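CAS6A (Thermus thermophilus, PDB 4C97) probably acts as a CRISPR-associated Cas6 endoribonuclease that cuts precursor CRISPR RNA into shorter guide RNAs. Local coordinates at residues A[169-174]-A[202-207]; A[112-117]-A[211-216]; A[130-135]-A[145-150]; A[140-145]-A[198-203]. The protein carries 1 engineered substitution. One frame throughout, in Å; residues are numbered along the deposited sequence.

Interaction 1: residues A[169-174]-A[202-207]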
# COMPACT_ATOMS: atom_id res chain seq x y z
N GLU A 169 14.10 -15.31 -7.45
CA GLU A 169 13.86 -15.94 -8.74
C GLU A 169 12.59 -16.78 -8.69
O GLU A 169 11.75 -16.73 -9.61
CB GLU A 169 15.07 -16.80 -9.14
CG GLU A 169 15.10 -17.20 -10.60
CD GLU A 169 14.23 -18.41 -10.92
OE1 GLU A 169 13.87 -19.18 -10.00
OE2 GLU A 169 13.90 -18.59 -12.11
N ALA A 170 12.43 -17.55 -7.62
CA ALA A 170 11.20 -18.32 -7.46
C ALA A 170 9.96 -17.42 -7.40
O ALA A 170 8.97 -17.67 -8.08
CB ALA A 170 11.27 -19.16 -6.22
N LEU A 171 10.03 -16.38 -6.58
CA LEU A 171 8.86 -15.52 -6.41
C LEU A 171 8.47 -14.87 -7.73
O LEU A 171 7.29 -14.86 -8.09
CB LEU A 171 9.14 -14.43 -5.38
CG LEU A 171 9.25 -14.91 -3.94
CD1 LEU A 171 9.90 -13.85 -3.09
CD2 LEU A 171 7.88 -15.32 -3.37
N LEU A 172 9.45 -14.34 -8.45
CA LEU A 172 9.13 -13.56 -9.65
C LEU A 172 8.86 -14.42 -10.87
O LEU A 172 7.99 -14.09 -11.66
CB LEU A 172 10.25 -12.58 -9.97
CG LEU A 172 10.54 -11.55 -8.88
CD1 LEU A 172 11.44 -10.45 -9.45
CD2 LEU A 172 9.29 -10.97 -8.29
N GLU A 173 9.58 -15.53 -11.01
CA GLU A 173 9.51 -16.33 -12.23
C GLU A 173 8.56 -17.51 -12.14
O GLU A 173 7.97 -17.90 -13.14
CB GLU A 173 10.90 -16.85 -12.63
CG GLU A 173 11.90 -15.74 -12.91
CD GLU A 173 11.44 -14.82 -14.04
OE1 GLU A 173 10.93 -15.34 -15.07
OE2 GLU A 173 11.56 -13.59 -13.90
N ARG A 174 8.41 -18.10 -10.96
CA ARG A 174 7.65 -19.34 -10.87
C ARG A 174 6.20 -19.14 -10.39
O ARG A 174 5.32 -19.95 -10.67
CB ARG A 174 8.38 -20.38 -10.03
CG ARG A 174 7.84 -21.78 -10.21
CD ARG A 174 8.75 -22.85 -9.61
NE ARG A 174 8.66 -22.92 -8.15
CZ ARG A 174 9.65 -22.66 -7.30
NH1 ARG A 174 10.85 -22.27 -7.73
NH2 ARG A 174 9.45 -22.78 -6.01
N TYR A 202 -2.49 -15.68 -6.07
CA TYR A 202 -1.18 -16.12 -6.54
C TYR A 202 -0.80 -17.42 -5.88
O TYR A 202 -1.19 -17.68 -4.74
CB TYR A 202 -0.11 -15.05 -6.24
CG TYR A 202 -0.46 -13.74 -6.90
CD1 TYR A 202 -0.14 -13.52 -8.23
CD2 TYR A 202 -1.17 -12.77 -6.22
CE1 TYR A 202 -0.50 -12.34 -8.86
CE2 TYR A 202 -1.53 -11.58 -6.83
CZ TYR A 202 -1.19 -11.38 -8.16
OH TYR A 202 -1.56 -10.24 -8.80
N HIS A 203 -0.06 -18.25 -6.61
CA HIS A 203 0.33 -19.54 -6.10
C HIS A 203 1.73 -19.85 -6.57
O HIS A 203 2.01 -19.72 -7.77
CB HIS A 203 -0.63 -20.59 -6.60
CG HIS A 203 -0.19 -21.98 -6.28
ND1 HIS A 203 -0.21 -22.48 -5.01
CD2 HIS A 203 0.31 -22.96 -7.07
CE1 HIS A 203 0.24 -23.73 -5.02
NE2 HIS A 203 0.57 -24.03 -6.26
N LEU A 204 2.59 -20.25 -5.64
CA LEU A 204 3.97 -20.61 -5.95
C LEU A 204 4.16 -22.12 -5.84
O LEU A 204 4.24 -22.68 -4.74
CB LEU A 204 4.92 -19.89 -4.99
CG LEU A 204 6.41 -20.21 -5.17
CD1 LEU A 204 6.84 -20.07 -6.61
CD2 LEU A 204 7.26 -19.32 -4.27
N PRO A 205 4.21 -22.80 -7.00
CA PRO A 205 4.38 -24.25 -6.98
C PRO A 205 5.68 -24.64 -6.32
O PRO A 205 6.71 -23.99 -6.55
CB PRO A 205 4.42 -24.62 -8.47
CG PRO A 205 3.76 -23.49 -9.16
CD PRO A 205 4.08 -22.27 -8.36
N ARG A 206 5.62 -25.72 -5.56
CA ARG A 206 6.76 -26.32 -4.87
C ARG A 206 7.59 -25.32 -4.09
O ARG A 206 8.81 -25.45 -4.02
CB ARG A 206 7.65 -27.07 -5.86
CG ARG A 206 6.93 -28.11 -6.70
CD ARG A 206 6.63 -29.43 -5.93
NE ARG A 206 7.81 -30.23 -5.57
CZ ARG A 206 8.30 -30.37 -4.34
NH1 ARG A 206 7.76 -29.74 -3.30
NH2 ARG A 206 9.36 -31.14 -4.14
N ALA A 207 6.94 -24.32 -3.50
CA ALA A 207 7.67 -23.38 -2.67
C ALA A 207 8.41 -24.09 -1.56
O ALA A 207 7.85 -24.93 -0.86
CB ALA A 207 6.72 -22.34 -2.06

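Interaction 2: residues A[112-117]-A[211-216]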
# COMPACT_ATOMS: atom_id res chain seq x y z
N ARG A 112 7.58 -8.74 12.20
CA ARG A 112 6.23 -9.30 12.23
C ARG A 112 5.70 -9.55 10.83
O ARG A 112 4.77 -10.35 10.67
CB ARG A 112 5.28 -8.41 13.03
CG ARG A 112 5.47 -8.63 14.53
CD ARG A 112 4.67 -7.66 15.37
NE ARG A 112 4.78 -8.08 16.76
CZ ARG A 112 4.01 -9.00 17.32
NH1 ARG A 112 3.02 -9.56 16.63
NH2 ARG A 112 4.24 -9.35 18.58
N LEU A 113 6.29 -8.93 9.81
CA LEU A 113 5.81 -9.20 8.46
C LEU A 113 6.16 -10.62 8.10
O LEU A 113 5.53 -11.19 7.20
CB LEU A 113 6.44 -8.27 7.45
CG LEU A 113 6.11 -6.79 7.60
CD1 LEU A 113 6.92 -6.01 6.60
CD2 LEU A 113 4.61 -6.50 7.46
N PHE A 114 7.12 -11.21 8.81
CA PHE A 114 7.60 -12.53 8.50
C PHE A 114 7.03 -13.58 9.46
O PHE A 114 7.59 -14.66 9.58
CB PHE A 114 9.13 -12.55 8.54
CG PHE A 114 9.77 -11.88 7.37
CD1 PHE A 114 10.06 -12.60 6.21
CD2 PHE A 114 10.09 -10.54 7.41
CE1 PHE A 114 10.66 -11.96 5.13
CE2 PHE A 114 10.68 -9.91 6.32
CZ PHE A 114 10.96 -10.63 5.19
N GLN A 115 5.94 -13.26 10.14
CA GLN A 115 5.36 -14.17 11.13
C GLN A 115 4.75 -15.44 10.53
O GLN A 115 4.68 -16.47 11.20
CB GLN A 115 4.33 -13.46 12.00
CG GLN A 115 3.08 -13.08 11.28
CD GLN A 115 2.17 -12.27 12.16
OE1 GLN A 115 1.34 -12.83 12.87
NE2 GLN A 115 2.34 -10.95 12.15
N GLY A 116 4.30 -15.35 9.29
CA GLY A 116 3.73 -16.49 8.60
C GLY A 116 2.32 -16.71 9.12
O GLY A 116 1.70 -15.79 9.64
N PRO A 117 1.81 -17.94 8.98
CA PRO A 117 2.52 -19.11 8.48
C PRO A 117 2.90 -19.02 7.01
O PRO A 117 2.28 -18.29 6.23
CB PRO A 117 1.51 -20.24 8.67
CG PRO A 117 0.20 -19.58 8.65
CD PRO A 117 0.41 -18.25 9.30
N GLU A 211 10.74 -19.70 0.82
CA GLU A 211 10.02 -19.01 -0.25
C GLU A 211 8.57 -18.68 0.13
O GLU A 211 8.07 -17.58 -0.16
CB GLU A 211 10.05 -19.87 -1.51
CG GLU A 211 11.44 -19.90 -2.20
CD GLU A 211 11.59 -21.01 -3.23
OE1 GLU A 211 10.60 -21.74 -3.47
OE2 GLU A 211 12.70 -21.14 -3.80
N ALA A 212 7.89 -19.65 0.74
CA ALA A 212 6.50 -19.47 1.15
C ALA A 212 6.40 -18.41 2.27
O ALA A 212 5.45 -17.62 2.33
CB ALA A 212 5.92 -20.83 1.61
N LEU A 213 7.40 -18.39 3.15
CA LEU A 213 7.45 -17.33 4.15
C LEU A 213 7.61 -15.93 3.52
O LEU A 213 6.89 -14.98 3.89
CB LEU A 213 8.56 -17.57 5.16
CG LEU A 213 8.43 -16.68 6.37
CD1 LEU A 213 7.19 -17.04 7.18
CD2 LEU A 213 9.70 -16.75 7.22
N TRP A 214 8.57 -15.79 2.60
CA TRP A 214 8.73 -14.54 1.89
C TRP A 214 7.44 -14.14 1.16
O TRP A 214 7.04 -12.98 1.18
CB TRP A 214 9.91 -14.63 0.92
CG TRP A 214 11.21 -14.26 1.58
CD1 TRP A 214 12.09 -15.10 2.20
CD2 TRP A 214 11.75 -12.94 1.71
NE1 TRP A 214 13.16 -14.39 2.70
CE2 TRP A 214 12.97 -13.05 2.42
CE3 TRP A 214 11.32 -11.67 1.30
CZ2 TRP A 214 13.76 -11.96 2.72
CZ3 TRP A 214 12.11 -10.58 1.60
CH2 TRP A 214 13.32 -10.73 2.30
N LEU A 215 6.79 -15.10 0.49
CA LEU A 215 5.52 -14.78 -0.17
C LEU A 215 4.52 -14.19 0.84
O LEU A 215 3.89 -13.13 0.59
CB LEU A 215 4.94 -16.00 -0.88
CG LEU A 215 3.64 -15.77 -1.65
CD1 LEU A 215 3.80 -14.77 -2.82
CD2 LEU A 215 3.09 -17.08 -2.16
N SER A 216 4.42 -14.84 1.99
CA SER A 216 3.50 -14.33 3.02
C SER A 216 3.87 -12.94 3.51
O SER A 216 3.00 -12.09 3.78
CB SER A 216 3.36 -15.32 4.18
OG SER A 216 4.52 -15.37 5.00
O HOH W 1 4.27 -13.59 7.09

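Interaction 3: residues A[130-135]-A[145-150]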
# COMPACT_ATOMS: atom_id res chain seq x y z
N THR A 130 -4.64 -0.25 -9.72
CA THR A 130 -3.26 -0.68 -9.59
C THR A 130 -2.64 -0.85 -10.97
O THR A 130 -3.23 -1.49 -11.85
CB THR A 130 -3.21 -2.00 -8.80
OG1 THR A 130 -3.80 -1.82 -7.50
CG2 THR A 130 -1.80 -2.49 -8.65
N PHE A 131 -1.46 -0.27 -11.16
CA PHE A 131 -0.78 -0.33 -12.44
C PHE A 131 0.73 -0.23 -12.27
O PHE A 131 1.25 0.05 -11.17
CB PHE A 131 -1.33 0.72 -13.43
CG PHE A 131 -1.21 2.15 -12.93
CD1 PHE A 131 -0.07 2.89 -13.21
CD2 PHE A 131 -2.24 2.75 -12.21
CE1 PHE A 131 0.04 4.21 -12.77
CE2 PHE A 131 -2.11 4.06 -11.77
CZ PHE A 131 -0.98 4.77 -12.05
N PHE A 132 1.44 -0.48 -13.37
CA PHE A 132 2.90 -0.59 -13.39
C PHE A 132 3.44 0.17 -14.56
O PHE A 132 2.77 0.37 -15.55
CB PHE A 132 3.30 -2.09 -13.50
CG PHE A 132 2.67 -2.92 -12.46
CD1 PHE A 132 3.27 -3.06 -11.22
CD2 PHE A 132 1.41 -3.47 -12.66
CE1 PHE A 132 2.65 -3.77 -10.23
CE2 PHE A 132 0.79 -4.17 -11.69
CZ PHE A 132 1.41 -4.32 -10.45
N ARG A 133 4.67 0.66 -14.42
CA ARG A 133 5.28 1.38 -15.52
C ARG A 133 6.07 0.37 -16.35
O ARG A 133 6.90 -0.34 -15.82
CB ARG A 133 6.20 2.49 -15.02
CG ARG A 133 6.75 3.37 -16.14
CD ARG A 133 7.49 4.58 -15.59
NE ARG A 133 8.08 5.42 -16.64
CZ ARG A 133 7.38 6.17 -17.50
NH1 ARG A 133 6.06 6.18 -17.46
NH2 ARG A 133 8.03 6.90 -18.40
N ARG A 134 5.78 0.30 -17.64
CA ARG A 134 6.56 -0.53 -18.53
C ARG A 134 6.79 0.24 -19.82
O ARG A 134 5.84 0.65 -20.49
CB ARG A 134 5.86 -1.87 -18.78
CG ARG A 134 4.59 -1.79 -19.65
CD ARG A 134 4.19 -3.12 -20.25
NE ARG A 134 4.49 -4.24 -19.36
CZ ARG A 134 4.41 -5.51 -19.73
NH1 ARG A 134 4.07 -5.83 -20.97
NH2 ARG A 134 4.71 -6.46 -18.85
N LYS A 135 8.05 0.50 -20.14
CA LYS A 135 8.39 1.08 -21.43
C LYS A 135 7.67 2.40 -21.67
O LYS A 135 7.11 2.62 -22.73
CB LYS A 135 8.04 0.08 -22.52
CG LYS A 135 8.38 -1.36 -22.14
CD LYS A 135 7.86 -2.34 -23.17
CE LYS A 135 8.98 -3.20 -23.75
NZ LYS A 135 8.96 -4.56 -23.18
N ARG A 145 4.92 -11.36 -11.59
CA ARG A 145 6.27 -10.78 -11.53
C ARG A 145 6.22 -9.27 -11.22
O ARG A 145 7.08 -8.73 -10.49
CB ARG A 145 7.03 -11.06 -12.82
CG ARG A 145 6.39 -10.42 -14.00
CD ARG A 145 7.04 -10.84 -15.29
NE ARG A 145 6.45 -10.06 -16.38
CZ ARG A 145 6.87 -8.86 -16.77
NH1 ARG A 145 7.93 -8.27 -16.20
NH2 ARG A 145 6.23 -8.24 -17.75
N LEU A 146 5.19 -8.60 -11.73
CA LEU A 146 5.05 -7.16 -11.52
C LEU A 146 4.67 -6.82 -10.07
O LEU A 146 5.29 -5.95 -9.43
CB LEU A 146 4.03 -6.58 -12.48
CG LEU A 146 4.44 -6.61 -13.95
CD1 LEU A 146 3.36 -6.07 -14.84
CD2 LEU A 146 5.75 -5.83 -14.20
N VAL A 147 3.62 -7.49 -9.59
CA VAL A 147 3.11 -7.30 -8.24
C VAL A 147 4.19 -7.63 -7.21
O VAL A 147 4.53 -6.80 -6.29
CB VAL A 147 1.84 -8.20 -8.01
CG1 VAL A 147 1.42 -8.23 -6.54
CG2 VAL A 147 0.72 -7.71 -8.88
N LEU A 148 4.75 -8.82 -7.36
CA LEU A 148 5.71 -9.31 -6.37
C LEU A 148 7.03 -8.56 -6.45
O LEU A 148 7.63 -8.31 -5.38
CB LEU A 148 5.89 -10.82 -6.46
CG LEU A 148 4.59 -11.59 -6.20
CD1 LEU A 148 4.91 -13.06 -6.31
CD2 LEU A 148 3.94 -11.30 -4.84
N GLU A 149 7.49 -8.16 -7.64
CA GLU A 149 8.71 -7.36 -7.70
C GLU A 149 8.47 -6.01 -7.05
O GLU A 149 9.36 -5.49 -6.35
CB GLU A 149 9.18 -7.18 -9.14
CG GLU A 149 10.54 -6.53 -9.26
CD GLU A 149 10.53 -5.01 -9.25
OE1 GLU A 149 9.46 -4.40 -9.45
OE2 GLU A 149 11.61 -4.41 -9.04
N SER A 150 7.29 -5.42 -7.28
CA SER A 150 7.00 -4.13 -6.63
C SER A 150 7.09 -4.23 -5.13
O SER A 150 7.76 -3.40 -4.48
CB SER A 150 5.59 -3.67 -7.02
OG SER A 150 5.32 -2.43 -6.44

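Interaction 4: residues A[140-145]-A[198-203]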
# COMPACT_ATOMS: atom_id res chain seq x y z
N PRO A 140 -1.86 -2.22 -16.71
CA PRO A 140 -2.77 -2.44 -15.60
C PRO A 140 -2.97 -3.90 -15.22
O PRO A 140 -3.82 -4.15 -14.39
CB PRO A 140 -4.08 -1.88 -16.16
CG PRO A 140 -4.05 -2.38 -17.57
CD PRO A 140 -2.61 -2.11 -17.99
N VAL A 141 -2.21 -4.83 -15.79
CA VAL A 141 -2.45 -6.25 -15.50
C VAL A 141 -1.59 -6.71 -14.31
O VAL A 141 -0.39 -6.58 -14.33
CB VAL A 141 -2.14 -7.14 -16.70
CG1 VAL A 141 -2.47 -8.62 -16.40
CG2 VAL A 141 -2.90 -6.65 -17.90
N PRO A 142 -2.23 -7.27 -13.28
CA PRO A 142 -1.51 -7.64 -12.06
C PRO A 142 -0.76 -8.98 -12.16
O PRO A 142 -1.01 -9.94 -11.42
CB PRO A 142 -2.61 -7.64 -11.01
CG PRO A 142 -3.82 -8.07 -11.76
CD PRO A 142 -3.68 -7.48 -13.15
N GLU A 143 0.20 -9.01 -13.08
CA GLU A 143 1.03 -10.18 -13.30
C GLU A 143 1.81 -10.49 -12.03
O GLU A 143 2.29 -9.56 -11.37
CB GLU A 143 2.04 -9.94 -14.42
CG GLU A 143 1.43 -9.60 -15.77
CD GLU A 143 2.49 -9.39 -16.86
OE1 GLU A 143 3.70 -9.49 -16.57
OE2 GLU A 143 2.12 -9.09 -18.01
N PRO A 144 2.00 -11.79 -11.71
CA PRO A 144 2.82 -12.09 -10.52
C PRO A 144 4.17 -11.36 -10.48
O PRO A 144 4.55 -10.80 -9.44
CB PRO A 144 3.03 -13.61 -10.61
CG PRO A 144 1.83 -14.12 -11.39
CD PRO A 144 1.44 -13.01 -12.35
N ARG A 145 4.92 -11.36 -11.59
CA ARG A 145 6.27 -10.78 -11.53
C ARG A 145 6.22 -9.27 -11.22
O ARG A 145 7.08 -8.73 -10.49
CB ARG A 145 7.03 -11.06 -12.82
CG ARG A 145 6.39 -10.42 -14.00
CD ARG A 145 7.04 -10.84 -15.29
NE ARG A 145 6.45 -10.06 -16.38
CZ ARG A 145 6.87 -8.86 -16.77
NH1 ARG A 145 7.93 -8.27 -16.20
NH2 ARG A 145 6.23 -8.24 -17.75
N GLY A 198 -9.82 -5.43 -7.83
CA GLY A 198 -10.36 -6.78 -7.75
C GLY A 198 -9.51 -7.70 -6.90
O GLY A 198 -8.80 -7.24 -6.02
N ARG A 199 -9.60 -9.00 -7.15
CA ARG A 199 -8.93 -9.99 -6.32
C ARG A 199 -8.14 -10.94 -7.20
O ARG A 199 -8.66 -11.45 -8.21
CB ARG A 199 -9.96 -10.76 -5.52
CG ARG A 199 -9.41 -11.85 -4.63
CD ARG A 199 -10.57 -12.44 -3.82
NE ARG A 199 -10.14 -13.34 -2.76
CZ ARG A 199 -9.85 -14.62 -2.94
NH1 ARG A 199 -9.92 -15.14 -4.16
NH2 ARG A 199 -9.47 -15.37 -1.92
N VAL A 200 -6.89 -11.19 -6.80
CA VAL A 200 -6.08 -12.19 -7.50
C VAL A 200 -5.50 -13.15 -6.46
O VAL A 200 -5.03 -12.72 -5.42
CB VAL A 200 -4.94 -11.53 -8.30
CG1 VAL A 200 -4.18 -12.61 -9.06
CG2 VAL A 200 -5.48 -10.48 -9.27
N VAL A 201 -5.56 -14.46 -6.75
CA VAL A 201 -4.87 -15.43 -5.91
C VAL A 201 -3.64 -15.96 -6.65
O VAL A 201 -3.75 -16.58 -7.70
CB VAL A 201 -5.80 -16.57 -5.48
CG1 VAL A 201 -5.07 -17.50 -4.53
CG2 VAL A 201 -7.07 -16.02 -4.84
N TYR A 202 -2.49 -15.68 -6.07
CA TYR A 202 -1.18 -16.12 -6.54
C TYR A 202 -0.80 -17.42 -5.88
O TYR A 202 -1.19 -17.68 -4.74
CB TYR A 202 -0.11 -15.05 -6.24
CG TYR A 202 -0.46 -13.74 -6.90
CD1 TYR A 202 -0.14 -13.52 -8.23
CD2 TYR A 202 -1.17 -12.77 -6.22
CE1 TYR A 202 -0.50 -12.34 -8.86
CE2 TYR A 202 -1.53 -11.58 -6.83
CZ TYR A 202 -1.19 -11.38 -8.16
OH TYR A 202 -1.56 -10.24 -8.80
N HIS A 203 -0.06 -18.25 -6.61
CA HIS A 203 0.33 -19.54 -6.10
C HIS A 203 1.73 -19.85 -6.57
O HIS A 203 2.01 -19.72 -7.77
CB HIS A 203 -0.63 -20.59 -6.60
CG HIS A 203 -0.19 -21.98 -6.28
ND1 HIS A 203 -0.21 -22.48 -5.01
CD2 HIS A 203 0.31 -22.96 -7.07
CE1 HIS A 203 0.24 -23.73 -5.02
NE2 HIS A 203 0.57 -24.03 -6.26

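Interaction 1: residues A[169-174]-A[202-207]
Arg174 and Leu204 bring their CA atoms within 6.3 Å of each other, the nearest CA pair between segments 169-174 and 202-207. Arg174 supplies the polar hold, gripping a single carbonyl oxygen side-on with two nitrogens. Its NE donates to Pro205 O at 2.7 Å, with an N-H...O angle of 155°, and its NH2 donates to the same Pro205 O at 3.0 Å, a more bent bond at 136°. The oxygen lies close to the guanidinium plane in both cases, which should restrain rotation of the group. A bend in the chain at chi3 (76°) turns NE and NH2 to this oxygen. Leu204 makes the apolar contact between loop and helix. Its CD1 sits over one face of the guanidinium, 3.7 Å from Arg174 NE, and also meets Ala170 O at 3.5 Å. The other methyl, CD2, touches Leu171 CD2 at 4.1 Å, the two side chains crossing at about a right angle. Arg174 NH2 has a second partner in the carboxylate of Glu211, a salt bridge to helix 209-225. Here an arginine ties a helix to the connection between the third strand and the following helix of a ferredoxin-like fold, the domain type of Cas6 proteins.

Interaction 2: residues A[112-117]-A[211-216]
A water joins Ser216 to Gly116 and Leu113, three groups gripping one oxygen. It donates to Leu113 O at 2.7 Å and to Ser216 OG at 2.8 Å, and accepts from Gly116 N at 2.8 Å. The contact lies where the linker between the two five-stranded sheets of the Cas6 chain runs past helix 209-225, the helix that follows strand 199-203 in the C-terminal ferredoxin-like domain. Ser216 OG stands between its own backbone N and carbonyl carbon (chi1 72°), which lets it donate to Leu213 O one turn earlier, 2.6 Å away, while accepting from the water. No direct hydrogen bond crosses between the segments, so the polar link is through the water, and the remaining contacts are van der Waals. Leu213 sends CD1 against the linker backbone, 3.4 Å from Phe114 O and 3.8 Å from Gly116 CA; the linker then turns through a cis peptide bond into Pro117. Phe114 and Trp214 form a T-shaped pair, with planes at 81° and the six-membered ring centroids 4.8 Å apart. The edge of Phe114 is directed into the indole face. Phe114 CE1 stands over the centre of the indole, 3.7 Å from Trp214 CD2.

Interaction 3: residues A[130-135]-A[145-150]
The beta-hairpin made by strands 129-134 and 137-139, inserted between the first strand and first helix of the C-terminal ferredoxin-like domain, rests here on helix 144-158 through Phe132 and Leu146. The axes of strand 132-134 and helix 145-150 come within 10.2 Å, and their directions differ by 111°, so the strand runs steeply across the helix. Phe132 carries the apolar part. With CG anti to its carbonyl carbon (chi1 -54°), the ring reaches the helix and receives Leu146 CB almost squarely over one face, 3.7 Å from the centroid and 7° off the normal, a CH-pi contact. Leu146 CD1 lies 3.9 Å from Phe132 CD2, and Val147 CG2 meets Phe132 CZ obliquely at 3.8 Å. Farther along the strand, the guanidinium groups of Arg134 and Arg145 are both modelled near Glu143: Arg145 NE bridges to that carboxylate, whereas Arg134 has a long, weak ion pair with it and a cation-pi contact with Tyr139. The modelled separation of Arg134 NH2 and Arg145 NH2, 2.6 Å between two donors, is too short to be trusted and is no hydrogen bond. At the edge of the Phe132 ring, near its plane, Ser150 CB lies 4.4 Å from CE1.

Interaction 4: residues A[140-145]-A[198-203]
Pro142 O and Pro144 CG lie at the edge of the Tyr202 ring, close to its plane, while Val200 CG1 of the same strand as the tyrosine lies over one face, 3.3 Å from the plane and offset toward the rim. The ring comes from strand 199-203 and points at the loop leading into helix 144-158. Its torsion, with CG anti to the carbonyl carbon (chi1 -59°), carries the hydroxyl to this loop, where Tyr202 OH donates to Pro142 O over 2.7 Å. The donor makes a C=O...O angle of 135° and is tilted 28° out of the carbonyl plane. Pro142 is the centre of an inverse gamma turn, closed by Glu143 N donating to Val141 O at 2.8 Å, and the Pro142 carbonyl of this tight bend meets the tyrosine hydroxyl. Prolines supply the apolar contacts as well. Pro144 CG lies 3.8 Å from Tyr202 CD1, and Pro144 CA is 3.7 Å from Tyr202 CE1, the two side chains crossing at a slant. Pro142 CG meets Val200 CG2 at 3.8 Å. Glu143 takes the N-cap position of the helix, and its OE2 is hydrogen-bonded to Tyr139 OH. In the adjacent strand 121-127, Leu124 is backbone-bonded to Val200, and the Phe126 side chain touches both Val200 and Tyr202. The contact thus seats the N-terminal end of the first helix on the third strand of the ferredoxin-like beta-alpha-beta-beta-alpha-beta fold.

How the interactions relate
Three contacts lie within the C-terminal ferredoxin-like domain, and interaction 2 ties the linker from the preceding sheet to that domain. Interactions 3 and 4 are closest, centres about 10 Å apart: both use helix 144-158, share Arg145, and their segments alternate along the chain. Interaction 1 lies about 13 Å from interaction 4, and both use strand 199-203 with Tyr202 and His203. Interactions 1 and 2 are centred about 14 Å apart and touch through the salt bridge of Arg174 and Glu211, whereas 2 and 4 do not touch. Interaction 2 has the longest chain separation and encloses the other three along the chain. In space, touching pairs 1-2, 1-3, 1-4, 2-3 and 3-4 connect helices 144-158, 165-174 and 209-225 with strand 199-203 and the linker.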